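Local atomic coordinates of glycerol uptake operon antiterminator regulatory protein (Listeria monocytogenes str. 4b, PDB entry 3KTS), a protein that probably acts as a glycerol-3-phosphate-responsive antiterminator, regulating transcription of the glycerol uptake operon. Residues Pro152-Gly157 against Ala173-Thr178. Sequence-based numbering, arbitrary orientation.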
loop_
_atom_site.group_PDB
_atom_site.type_symbol
_atom_site.label_atom_id
_atom_site.label_comp_id
_atom_site.label_asym_id
_atom_site.label_seq_id
_atom_site.Cartn_x
_atom_site.Cartn_y
_atom_site.Cartn_z
ATOM N N PRO A 152 2.653 -1.340 12.180
ATOM C CA PRO A 152 3.035 -2.336 11.174
ATOM C C PRO A 152 3.532 -1.681 9.889
ATOM O O PRO A 152 2.965 -0.681 9.448
ATOM C CB PRO A 152 1.725 -3.081 10.911
ATOM C CG PRO A 152 0.665 -2.081 11.209
ATOM C CD PRO A 152 1.191 -1.249 12.342
ATOM N N VAL A 153 4.582 -2.244 9.301
ATOM C CA VAL A 153 5.118 -1.737 8.033
ATOM C C VAL A 153 5.079 -2.767 6.894
ATOM O O VAL A 153 5.417 -3.934 7.087
ATOM C CB VAL A 153 6.528 -1.025 8.169
ATOM C CG1 VAL A 153 6.810 -0.607 9.600
ATOM C CG2 VAL A 153 7.673 -1.876 7.641
ATOM N N ILE A 154 4.615 -2.327 5.725
ATOM C CA ILE A 154 4.752 -3.080 4.486
ATOM C C ILE A 154 6.040 -2.570 3.862
ATOM O O ILE A 154 6.400 -1.410 4.053
ATOM C CB ILE A 154 3.583 -2.795 3.498
ATOM C CG1 ILE A 154 2.217 -2.996 4.155
ATOM C CG2 ILE A 154 3.687 -3.652 2.225
ATOM C CD1 ILE A 154 1.708 -4.411 4.130
ATOM N N ALA A 155 6.754 -3.432 3.146
ATOM C CA ALA A 155 7.866 -2.978 2.319
ATOM C C ALA A 155 7.552 -3.233 0.855
ATOM O O ALA A 155 6.904 -4.218 0.510
ATOM C CB ALA A 155 9.150 -3.658 2.717
ATOM N N GLY A 156 8.010 -2.333 0.000
ATOM C CA GLY A 156 7.740 -2.422 -1.422
ATOM C C GLY A 156 8.831 -1.749 -2.216
ATOM O O GLY A 156 9.572 -0.933 -1.685
ATOM N N GLY A 157 8.931 -2.090 -3.494
ATOM C CA GLY A 157 9.911 -1.470 -4.374
ATOM C C GLY A 157 11.158 -2.306 -4.545
ATOM O O GLY A 157 11.821 -2.653 -3.569
ATOM N N ALA A 173 8.769 -6.547 8.541
ATOM C CA ALA A 173 7.685 -6.274 7.597
ATOM C C ALA A 173 6.564 -7.298 7.722
ATOM O O ALA A 173 6.810 -8.500 7.855
ATOM C CB ALA A 173 8.191 -6.207 6.177
ATOM N N ILE A 174 5.336 -6.788 7.697
ATOM C CA ILE A 174 4.124 -7.582 7.842
ATOM C C ILE A 174 3.781 -8.251 6.502
ATOM O O ILE A 174 3.229 -9.357 6.476
ATOM C CB ILE A 174 2.954 -6.709 8.431
ATOM C CG1 ILE A 174 1.699 -7.527 8.735
ATOM C CG2 ILE A 174 2.614 -5.535 7.537
ATOM C CD1 ILE A 174 0.559 -6.695 9.291
ATOM N N ALA A 175 4.148 -7.585 5.403
ATOM C CA ALA A 175 3.949 -8.083 4.034
ATOM C C ALA A 175 4.803 -7.293 3.044
ATOM O O ALA A 175 5.466 -6.322 3.411
ATOM C CB ALA A 175 2.471 -8.022 3.624
ATOM N N VAL A 176 4.775 -7.725 1.787
ATOM C CA VAL A 176 5.535 -7.110 0.713
ATOM C C VAL A 176 4.569 -6.672 -0.384
ATOM O O VAL A 176 3.630 -7.395 -0.697
ATOM C CB VAL A 176 6.573 -8.109 0.146
ATOM C CG1 VAL A 176 7.250 -7.573 -1.105
ATOM C CG2 VAL A 176 7.618 -8.435 1.193
ATOM N N THR A 177 4.770 -5.477 -0.938
ATOM C CA THR A 177 4.096 -5.099 -2.181
ATOM C C THR A 177 5.095 -5.112 -3.318
ATOM O O THR A 177 6.246 -4.701 -3.147
ATOM C CB THR A 177 3.420 -3.712 -2.131
ATOM O OG1 THR A 177 4.340 -2.744 -1.621
ATOM C CG2 THR A 177 2.193 -3.747 -1.261
ATOM N N THR A 178 4.644 -5.579 -4.479
ATOM C CA THR A 178 5.516 -5.752 -5.634
ATOM C C THR A 178 4.737 -5.931 -6.940
ATOM O O THR A 178 3.641 -6.497 -6.960
ATOM C CB THR A 178 6.486 -6.948 -5.429
ATOM O OG1 THR A 178 7.271 -7.143 -6.608
ATOM C CG2 THR A 178 5.725 -8.218 -5.098
#
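Ala155 uses both its backbone N and its O to hold the strand 175-178: its N donates to Ala175 O (3.2 Å, in the carbonyl plane), and its O accepts from Thr177 N (2.9 Å), a donor tilted 21° from the carbonyl plane. This pair of bonds flanking Val176 defines Ala155, opposite Val176, as one half of a regular parallel bridge. A third bond, Ile174 N to Val153 O at 2.9 Å, approaches nearly head-on to the carbonyl, with a C=O...donor angle of 162°. It forms where the chain turns a corner at Ile174.

Ile154 packs its two branches separately. Ile154 CD1 lies 3.7 Å from Ile174 CG2 and equally near Ala175 CB. Ile154 CG2, set anti to the backbone N (chi1 -53° for CG1), reaches Thr177 CG2 at 3.8 Å, these two side chains meeting at about a right angle. The hydroxyl OG1 of Thr177, 3.4 Å from Gly156 CA, has its hydrogen-bond partner in Glu132.

The two strands are the neighbouring strands of a beta-alpha-beta unit, linked through helix 162-169, in a TIM-barrel-type fold. Ile154, Ala175 and Thr177 face inward to Ile13 of strand 12-16, whereas Ala155 and Val176 pack outward on helix 162-169 and Val153 and Ala173 on helix 139-149. Strand 130-134 continues the sheet on the other edge of strand 153-156, with backbone bonds from Ile154 to Ile131 and Leu133.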